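Local coordinates for FAA hydrolase family protein (Pseudomonas aeruginosa, PDB 6J5Y), which probably hydrolyses fumarylpyruvate, a diketo acid, to fumarate and pyruvate at an active site that holds a manganese ion, at residues A[30-34]-A[172-178]; A[102-108]-A[151-155]; A[110-114]-A[138-142]. All coordinates share one frame; numbering follows the deposited sequence.

Contact 1 of 3, residues A[30-34]-A[172-178]; sequences GRNYA and DIDQLIW. With PYR (pyruvic acid), chain B.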
loop_
_atom_site.group_PDB
_atom_site.type_symbol
_atom_site.label_atom_id
_atom_site.label_comp_id
_atom_site.label_asym_id
_atom_site.label_seq_id
_atom_site.Cartn_x
_atom_site.Cartn_y
_atom_site.Cartn_z
ATOM N N GLY A 30 -1.447 8.447 -4.229
ATOM C CA GLY A 30 -2.219 8.233 -5.461
ATOM C C GLY A 30 -1.517 8.826 -6.670
ATOM O O GLY A 30 -0.881 9.916 -6.542
ATOM N N ARG A 31 -1.595 8.112 -7.789
ATOM C CA ARG A 31 -1.053 8.512 -9.118
ATOM C C ARG A 31 0.451 8.766 -8.996
ATOM O O ARG A 31 0.906 9.878 -9.365
ATOM C CB ARG A 31 -1.800 9.741 -9.661
ATOM C CG ARG A 31 -3.222 9.435 -10.106
ATOM C CD ARG A 31 -4.006 10.652 -10.583
ATOM N NE ARG A 31 -5.416 10.443 -10.308
ATOM C CZ ARG A 31 -6.303 11.397 -10.068
ATOM N NH1 ARG A 31 -5.939 12.666 -10.084
ATOM N NH2 ARG A 31 -7.559 11.071 -9.813
ATOM N N ASN A 32 1.211 7.791 -8.479
ATOM C CA ASN A 32 2.666 7.971 -8.263
ATOM C C ASN A 32 3.499 7.226 -9.306
ATOM O O ASN A 32 4.703 7.142 -9.114
ATOM C CB ASN A 32 3.114 7.529 -6.866
ATOM C CG ASN A 32 4.301 8.319 -6.368
ATOM O OD1 ASN A 32 4.643 9.357 -6.937
ATOM N ND2 ASN A 32 4.893 7.867 -5.270
ATOM N N TYR A 33 2.883 6.721 -10.373
ATOM C CA TYR A 33 3.588 6.130 -11.532
ATOM C C TYR A 33 2.977 6.790 -12.764
ATOM O O TYR A 33 1.748 6.721 -12.881
ATOM C CB TYR A 33 3.439 4.607 -11.569
ATOM C CG TYR A 33 4.200 3.830 -10.518
ATOM C CD1 TYR A 33 3.697 3.683 -9.237
ATOM C CD2 TYR A 33 5.394 3.190 -10.811
ATOM C CE1 TYR A 33 4.356 2.935 -8.276
ATOM C CE2 TYR A 33 6.068 2.433 -9.859
ATOM C CZ TYR A 33 5.548 2.312 -8.580
ATOM O OH TYR A 33 6.200 1.594 -7.608
ATOM N N ALA A 34 3.794 7.411 -13.610
ATOM C CA ALA A 34 3.325 8.203 -14.774
ATOM C C ALA A 34 2.413 7.330 -15.638
ATOM O O ALA A 34 1.318 7.791 -15.988
ATOM C CB ALA A 34 4.510 8.737 -15.557
ATOM N N ASP A 172 8.928 -0.960 -12.089
ATOM C CA ASP A 172 10.084 -0.845 -11.174
ATOM C C ASP A 172 9.832 0.327 -10.222
ATOM O O ASP A 172 9.403 1.411 -10.693
ATOM C CB ASP A 172 11.395 -0.666 -11.942
ATOM C CG ASP A 172 12.584 -1.022 -11.081
ATOM O OD1 ASP A 172 12.857 -0.280 -10.122
ATOM O OD2 ASP A 172 13.179 -2.084 -11.330
ATOM N N ILE A 173 10.156 0.150 -8.945
ATOM C CA ILE A 173 9.966 1.224 -7.926
ATOM C C ILE A 173 10.727 2.481 -8.349
ATOM O O ILE A 173 10.407 3.539 -7.814
ATOM C CB ILE A 173 10.356 0.764 -6.517
ATOM C CG1 ILE A 173 11.858 0.556 -6.347
ATOM C CG2 ILE A 173 9.565 -0.477 -6.130
ATOM C CD1 ILE A 173 12.243 0.155 -4.938
ATOM N N ASP A 174 11.687 2.384 -9.276
ATOM C CA ASP A 174 12.482 3.563 -9.714
ATOM C C ASP A 174 11.627 4.433 -10.646
ATOM O O ASP A 174 12.079 5.524 -10.943
ATOM C CB ASP A 174 13.842 3.146 -10.285
ATOM C CG ASP A 174 13.802 2.653 -11.716
ATOM O OD1 ASP A 174 12.718 2.723 -12.323
ATOM O OD2 ASP A 174 14.868 2.194 -12.215
ATOM N N GLN A 175 10.413 3.991 -10.997
ATOM C CA GLN A 175 9.399 4.729 -11.795
ATOM C C GLN A 175 8.503 5.601 -10.893
ATOM O O GLN A 175 7.606 6.269 -11.440
ATOM C CB GLN A 175 8.530 3.729 -12.570
ATOM C CG GLN A 175 9.271 2.941 -13.637
ATOM C CD GLN A 175 9.820 3.818 -14.733
ATOM O OE1 GLN A 175 11.023 3.876 -14.957
ATOM N NE2 GLN A 175 8.940 4.522 -15.424
ATOM N N LEU A 176 8.692 5.591 -9.566
ATOM C CA LEU A 176 7.886 6.421 -8.627
ATOM C C LEU A 176 8.120 7.886 -9.000
ATOM O O LEU A 176 9.307 8.244 -9.177
ATOM C CB LEU A 176 8.319 6.175 -7.174
ATOM C CG LEU A 176 7.920 4.836 -6.546
ATOM C CD1 LEU A 176 8.555 4.689 -5.163
ATOM C CD2 LEU A 176 6.412 4.705 -6.439
ATOM N N ILE A 177 7.059 8.689 -9.111
ATOM C CA ILE A 177 7.181 10.143 -9.433
ATOM C C ILE A 177 7.796 10.829 -8.210
ATOM O O ILE A 177 8.829 11.497 -8.357
ATOM C CB ILE A 177 5.841 10.779 -9.852
ATOM C CG1 ILE A 177 5.267 10.132 -11.122
ATOM C CG2 ILE A 177 6.015 12.281 -10.014
ATOM C CD1 ILE A 177 3.803 10.467 -11.409
ATOM N N TRP A 178 7.196 10.644 -7.040
ATOM C CA TRP A 178 7.835 10.936 -5.733
ATOM C C TRP A 178 8.427 9.638 -5.182
ATOM O O TRP A 178 7.675 8.771 -4.771
ATOM C CB TRP A 178 6.853 11.585 -4.753
ATOM C CG TRP A 178 6.431 12.971 -5.138
ATOM C CD1 TRP A 178 7.036 13.834 -6.013
ATOM C CD2 TRP A 178 5.299 13.671 -4.611
ATOM N NE1 TRP A 178 6.356 15.018 -6.065
ATOM C CE2 TRP A 178 5.274 14.943 -5.234
ATOM C CE3 TRP A 178 4.305 13.341 -3.686
ATOM C CZ2 TRP A 178 4.295 15.890 -4.939
ATOM C CZ3 TRP A 178 3.344 14.281 -3.395
ATOM C CH2 TRP A 178 3.330 15.524 -4.032
HETATM C C PYR B . -2.845 4.824 -6.743
HETATM O O PYR B . -2.147 3.950 -6.188
HETATM O OXT PYR B . -2.462 5.427 -7.773
HETATM C CA PYR B . -3.978 5.124 -6.159
HETATM O O3 PYR B . -4.238 4.562 -5.088
HETATM C CB PYR B . -4.976 6.123 -6.665
HETATM O O HOH W 1 6.549 7.217 -13.404
#

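Contact 2 of 3, residues A[102-108]-A[151-155]; sequences EEHVWGY and VGHPR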
loop_
_atom_site.group_PDB
_atom_site.type_symbol
_atom_site.label_atom_id
_atom_site.label_comp_id
_atom_site.label_asym_id
_atom_site.label_seq_id
_atom_site.Cartn_x
_atom_site.Cartn_y
_atom_site.Cartn_z
ATOM N N GLU A 102 14.826 8.874 3.933
ATOM C CA GLU A 102 14.867 7.388 3.907
ATOM C C GLU A 102 15.400 6.841 5.223
ATOM O O GLU A 102 15.069 5.694 5.544
ATOM C CB GLU A 102 15.748 6.885 2.782
ATOM C CG GLU A 102 14.991 6.762 1.489
ATOM C CD GLU A 102 15.906 6.688 0.291
ATOM O OE1 GLU A 102 15.632 5.874 -0.584
ATOM O OE2 GLU A 102 16.896 7.458 0.258
ATOM N N GLU A 103 16.171 7.633 5.973
ATOM C CA GLU A 103 16.684 7.216 7.298
ATOM C C GLU A 103 15.504 7.023 8.265
ATOM O O GLU A 103 15.675 6.281 9.274
ATOM C CB GLU A 103 17.685 8.222 7.858
ATOM C CG GLU A 103 18.427 7.702 9.076
ATOM C CD GLU A 103 18.087 8.380 10.392
ATOM O OE1 GLU A 103 18.489 9.552 10.575
ATOM O OE2 GLU A 103 17.444 7.731 11.247
ATOM N N HIS A 104 14.333 7.606 7.976
ATOM C CA HIS A 104 13.126 7.454 8.845
ATOM C C HIS A 104 12.411 6.131 8.545
ATOM O O HIS A 104 11.506 5.766 9.317
ATOM C CB HIS A 104 12.194 8.668 8.698
ATOM C CG HIS A 104 12.824 9.883 9.292
ATOM N ND1 HIS A 104 12.346 10.490 10.446
ATOM C CD2 HIS A 104 13.956 10.543 8.944
ATOM C CE1 HIS A 104 13.138 11.510 10.757
ATOM N NE2 HIS A 104 14.144 11.556 9.852
ATOM N N VAL A 105 12.790 5.444 7.467
ATOM C CA VAL A 105 12.100 4.204 7.016
ATOM C C VAL A 105 12.812 3.019 7.650
ATOM O O VAL A 105 13.942 2.723 7.236
ATOM C CB VAL A 105 12.046 4.100 5.488
ATOM C CG1 VAL A 105 11.410 2.800 5.038
ATOM C CG2 VAL A 105 11.314 5.285 4.879
ATOM N N TRP A 106 12.136 2.356 8.582
ATOM C CA TRP A 106 12.641 1.157 9.293
ATOM C C TRP A 106 12.671 -0.068 8.367
ATOM O O TRP A 106 13.464 -1.010 8.653
ATOM C CB TRP A 106 11.775 0.860 10.511
ATOM C CG TRP A 106 12.452 -0.111 11.417
ATOM C CD1 TRP A 106 13.369 0.180 12.376
ATOM C CD2 TRP A 106 12.295 -1.540 11.422
ATOM N NE1 TRP A 106 13.791 -0.970 12.988
ATOM C CE2 TRP A 106 13.159 -2.042 12.416
ATOM C CE3 TRP A 106 11.524 -2.442 10.691
ATOM C CZ2 TRP A 106 13.258 -3.400 12.701
ATOM C CZ3 TRP A 106 11.620 -3.787 10.974
ATOM C CH2 TRP A 106 12.470 -4.256 11.974
ATOM N N GLY A 107 11.786 -0.138 7.373
ATOM C CA GLY A 107 11.623 -1.372 6.578
ATOM C C GLY A 107 10.634 -1.223 5.443
ATOM O O GLY A 107 10.046 -0.118 5.300
ATOM N N TYR A 108 10.477 -2.290 4.654
ATOM C CA TYR A 108 9.699 -2.325 3.388
ATOM C C TYR A 108 8.918 -3.643 3.316
ATOM O O TYR A 108 9.320 -4.644 3.947
ATOM C CB TYR A 108 10.622 -2.138 2.177
ATOM C CG TYR A 108 11.411 -0.858 2.152
ATOM C CD1 TYR A 108 12.613 -0.749 2.836
ATOM C CD2 TYR A 108 10.992 0.246 1.413
ATOM C CE1 TYR A 108 13.361 0.411 2.821
ATOM C CE2 TYR A 108 11.731 1.421 1.399
ATOM C CZ TYR A 108 12.927 1.505 2.093
ATOM O OH TYR A 108 13.667 2.669 2.131
ATOM N N VAL A 151 17.822 -5.080 3.972
ATOM C CA VAL A 151 17.591 -4.853 2.510
ATOM C C VAL A 151 18.015 -3.440 2.087
ATOM O O VAL A 151 17.868 -3.117 0.870
ATOM C CB VAL A 151 16.118 -5.113 2.134
ATOM C CG1 VAL A 151 15.683 -6.545 2.435
ATOM C CG2 VAL A 151 15.184 -4.113 2.811
ATOM N N GLY A 152 18.507 -2.624 3.022
ATOM C CA GLY A 152 18.880 -1.217 2.781
ATOM C C GLY A 152 17.684 -0.367 2.378
ATOM O O GLY A 152 16.567 -0.637 2.851
ATOM N N HIS A 153 17.903 0.638 1.530
ATOM C CA HIS A 153 16.829 1.511 0.991
ATOM C C HIS A 153 16.884 1.408 -0.521
ATOM O O HIS A 153 17.535 2.210 -1.178
ATOM C CB HIS A 153 16.960 2.941 1.517
ATOM C CG HIS A 153 17.021 3.019 3.007
ATOM N ND1 HIS A 153 15.877 2.927 3.802
ATOM C CD2 HIS A 153 18.067 3.171 3.854
ATOM C CE1 HIS A 153 16.227 3.021 5.075
ATOM N NE2 HIS A 153 17.558 3.198 5.134
ATOM N N PRO A 154 16.184 0.422 -1.110
ATOM C CA PRO A 154 16.277 0.168 -2.544
ATOM C C PRO A 154 15.614 1.307 -3.332
ATOM O O PRO A 154 14.555 1.770 -2.937
ATOM C CB PRO A 154 15.523 -1.158 -2.722
ATOM C CG PRO A 154 14.522 -1.144 -1.602
ATOM C CD PRO A 154 15.217 -0.460 -0.445
ATOM N N ARG A 155 16.286 1.746 -4.391
ATOM C CA ARG A 155 15.794 2.774 -5.343
ATOM C C ARG A 155 15.392 2.121 -6.665
ATOM O O ARG A 155 14.703 2.786 -7.453
ATOM C CB ARG A 155 16.872 3.830 -5.588
ATOM C CG ARG A 155 16.620 5.135 -4.853
ATOM C CD ARG A 155 16.953 5.044 -3.383
ATOM N NE ARG A 155 17.583 6.287 -2.962
ATOM C CZ ARG A 155 18.356 6.428 -1.895
ATOM N NH1 ARG A 155 18.869 7.619 -1.625
ATOM N NH2 ARG A 155 18.601 5.397 -1.093
#

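Contact 3 of 3, residues A[110-114]-A[138-142]; sequences VGLDM and RSAPI. With MN (manganese (II) ion), chain C.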
loop_
_atom_site.group_PDB
_atom_site.type_symbol
_atom_site.label_atom_id
_atom_site.label_comp_id
_atom_site.label_asym_id
_atom_site.label_seq_id
_atom_site.Cartn_x
_atom_site.Cartn_y
_atom_site.Cartn_z
ATOM N N VAL A 110 5.655 -5.806 0.613
ATOM C CA VAL A 110 4.723 -5.840 -0.546
ATOM C C VAL A 110 3.310 -5.567 -0.024
ATOM O O VAL A 110 2.922 -6.228 0.937
ATOM C CB VAL A 110 4.770 -7.206 -1.249
ATOM C CG1 VAL A 110 3.941 -7.187 -2.528
ATOM C CG2 VAL A 110 6.204 -7.654 -1.497
ATOM N N GLY A 111 2.564 -4.657 -0.657
ATOM C CA GLY A 111 1.187 -4.358 -0.258
ATOM C C GLY A 111 0.230 -4.334 -1.429
ATOM O O GLY A 111 0.678 -4.162 -2.562
ATOM N N LEU A 112 -1.056 -4.466 -1.120
ATOM C CA LEU A 112 -2.174 -4.303 -2.072
ATOM C C LEU A 112 -3.096 -3.195 -1.555
ATOM O O LEU A 112 -3.612 -3.292 -0.418
ATOM C CB LEU A 112 -2.935 -5.621 -2.191
ATOM C CG LEU A 112 -2.351 -6.656 -3.144
ATOM C CD1 LEU A 112 -2.963 -8.019 -2.874
ATOM C CD2 LEU A 112 -2.597 -6.233 -4.593
ATOM N N ASP A 113 -3.301 -2.182 -2.383
ATOM C CA ASP A 113 -4.271 -1.111 -2.103
ATOM C C ASP A 113 -5.581 -1.551 -2.751
ATOM O O ASP A 113 -5.904 -1.065 -3.871
ATOM C CB ASP A 113 -3.702 0.237 -2.551
ATOM C CG ASP A 113 -4.708 1.360 -2.424
ATOM O OD1 ASP A 113 -5.729 1.152 -1.717
ATOM O OD2 ASP A 113 -4.481 2.428 -3.041
ATOM N N MET A 114 -6.317 -2.437 -2.079
ATOM C CA MET A 114 -7.566 -3.001 -2.648
ATOM C C MET A 114 -8.608 -1.864 -2.672
ATOM O O MET A 114 -8.551 -0.949 -1.823
ATOM C CB MET A 114 -8.048 -4.231 -1.870
ATOM C CG MET A 114 -7.019 -5.370 -1.854
ATOM S SD MET A 114 -6.547 -5.918 -3.527
ATOM C CE MET A 114 -8.150 -6.328 -4.220
ATOM N N ARG A 138 -10.579 -4.541 5.451
ATOM C CA ARG A 138 -9.547 -5.484 4.952
ATOM C C ARG A 138 -9.091 -5.016 3.568
ATOM O O ARG A 138 -8.877 -5.859 2.689
ATOM C CB ARG A 138 -10.131 -6.898 4.955
ATOM C CG ARG A 138 -10.490 -7.396 6.347
ATOM C CD ARG A 138 -10.865 -8.864 6.343
ATOM N NE ARG A 138 -10.753 -9.375 7.698
ATOM C CZ ARG A 138 -9.958 -10.370 8.097
ATOM N NH1 ARG A 138 -9.958 -10.728 9.373
ATOM N NH2 ARG A 138 -9.193 -11.026 7.237
ATOM N N SER A 139 -8.886 -3.715 3.414
ATOM C CA SER A 139 -8.574 -3.062 2.119
ATOM C C SER A 139 -7.065 -2.977 1.904
ATOM O O SER A 139 -6.677 -2.485 0.819
ATOM C CB SER A 139 -9.208 -1.701 2.014
ATOM O OG SER A 139 -8.703 -0.803 2.981
ATOM N N ALA A 140 -6.241 -3.466 2.839
ATOM C CA ALA A 140 -4.765 -3.356 2.737
ATOM C C ALA A 140 -4.064 -4.631 3.167
ATOM O O ALA A 140 -3.386 -4.640 4.190
ATOM C CB ALA A 140 -4.245 -2.175 3.522
ATOM N N PRO A 141 -4.117 -5.703 2.345
ATOM C CA PRO A 141 -3.229 -6.846 2.539
ATOM C C PRO A 141 -1.752 -6.442 2.416
ATOM O O PRO A 141 -1.401 -5.620 1.582
ATOM C CB PRO A 141 -3.666 -7.805 1.418
ATOM C CG PRO A 141 -5.109 -7.396 1.132
ATOM C CD PRO A 141 -5.021 -5.884 1.192
ATOM N N ILE A 142 -0.897 -7.060 3.217
ATOM C CA ILE A 142 0.554 -6.736 3.232
ATOM C C ILE A 142 1.357 -7.973 3.645
ATOM O O ILE A 142 0.861 -8.740 4.483
ATOM C CB ILE A 142 0.798 -5.543 4.176
ATOM C CG1 ILE A 142 2.218 -5.010 4.050
ATOM C CG2 ILE A 142 0.463 -5.914 5.618
ATOM C CD1 ILE A 142 2.441 -3.735 4.831
HETATM MN MN MN C . -2.959 2.849 -4.545
HETATM O O HOH W 2 -1.914 4.082 -3.104
#

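Contact 1 of 3, residues A[30-34]-A[172-178]
Two carbonyl oxygens grip ND2 of Asn32: Trp178 O, 3.0 Å from Asn32 ND2, and Thr201 O from outside the pair of loops. The other end of the same amide takes the N-H of Trp178, with Trp178 N 2.9 Å from Asn32 OD1 in an almost straight bond (170° at the hydrogen). One primary amide thus answers both backbone polar groups of a single residue, much as a peptide unit would, and the paired bonds fix its rotation. A chi1 of -150°, which turns CG well away from the backbone N, carries the amide to Trp178. The main chain adds a third link, Ile177 N to Asn32 O at 2.8 Å, the donor standing above the carbonyl plane. Tyr33 supplies the apolar half. CD2 of Leu176 presses obliquely on its ring, tightly, at 3.3 Å from Tyr33 CE1, while Asp172 O meets the ring edge in its plane. On the active-site side, Arg31 N donates a hydrogen bond to pyruvate OXT at 2.8 Å, so 30-34, the segment that holds 172-178 through Asn32, also lines the ligand pocket with Gly30 and Arg31. In the fold, the contact joins two connections: 30-34 runs from strand 26-30 into helix 34-39, with Tyr33 at its N-cap position, and 172-178 leads from strand 166-172, in a different sheet, to helix 180-190, whose Thr183 packs on Asn32 and Trp178.

Contact 2 of 3, residues A[102-108]-A[151-155]
Tyr108 and His153 meet through their polar atoms, OH of Tyr108 lying 2.8 Å from ND1 of His153, at the imidazole edge and in its plane. The two rings stand rim to rim, their planes 70° apart. Tyr108, with CG beside its backbone N (chi1 -59°), is sandwiched: Val105 CG1 covers one face, and Pro154 CD the other in a CH-pi contact, 4.1 Å from the Tyr108 ring centroid. His153 takes a similar first torsion, which slides its ring beneath Glu102; Glu102 CB sits over the imidazole face, 4.2 Å from the centroid. At the ring edge, His153 CE1 approaches Val105 O to 3.2 Å. The extended Glu102 chain reaches Arg155, whose chain bends at chi2 and chi3. As modelled, the Glu102 carboxylate lies over the guanidinium face and OE2 forms a salt bridge with Arg155 NH1, a doubtful placing because OE2 is too close to its neighbour. The contact joins the start of strand 105-116 to the loop after helix 148-151; helix 180-190 packs on Glu102, Val105 and Tyr108. Chemically, the Glu102 and Val105 carbonyls near His153 CE1 would tend to polarise its C-H. The contact also buries Gly152 O with no partner in the model.

Contact 3 of 3, residues A[110-114]-A[138-142]
Met114 N donates to Ser139 O at 2.9 Å, closing the contact one residue beyond Asp113, the manganese ligand. Asp113 OD2 binds the ion at 2.2 Å, and Glu82, Glu84, a water and pyruvate, through its O and O3 atoms, complete the shell. With CG anti to the backbone N (chi1 174°), the carboxylate reaches the metal as the main chain stays paired with 138-142. Lys54 forms a salt bridge with Asp113 OD1, and Lys134 donates to OD2. Behind this shell, strand 110-112 runs antiparallel to strand 140-142, the segment axes 4.7 Å apart at closest and their directions 159° apart. Leu112 N bonds to Pro141 O at 3.0 Å, and on either side a CA-H...O contact fills in: Ala140 CA to Leu112 O, and Ile142 CA to Val110 O at 3.3 Å. Pro141 has no N-H to offer; its ring packs instead, CD lying 3.7 Å from CG of Met114, whose chain, bent at chi2 and chi3, crosses it at about a right angle. Farther out, Val228 of strand 225-231 meets both Leu112 and Pro141, and Ile83 of strand 79-89 packs on Leu112. The chemical consequence lies in sharing: Lys54 NZ also bonds to Ser139 O, so one ammonium group couples the metal-binding carboxylate to the loop before strand 140-142, and Asp113, held through both oxygens, has little freedom to turn.

How the contacts relate
Along the chain the three contacts are nested: contact 3 lies inside the loop closed by contact 2, which itself lies inside the loop closed by contact 1. Their centres form a broad triangle, about 16 Å between contacts 1 and 2, about 17 Å between 1 and 3, and about 19 Å between 2 and 3. Strand 105-116 carries one segment each of contacts 2 and 3, running from the periphery towards the metal. Contacts 1 and 2 touch, Ile173 CD1 lying 3.5 Å from Pro154 O, whereas contacts 1 and 3 stay about 7 Å apart at their nearest atoms. Contact 1 brings Gly30 and Arg31 to pyruvate and contact 3 brings Asp113 to manganese, from strands 26-30 and 105-116 of one mixed sheet.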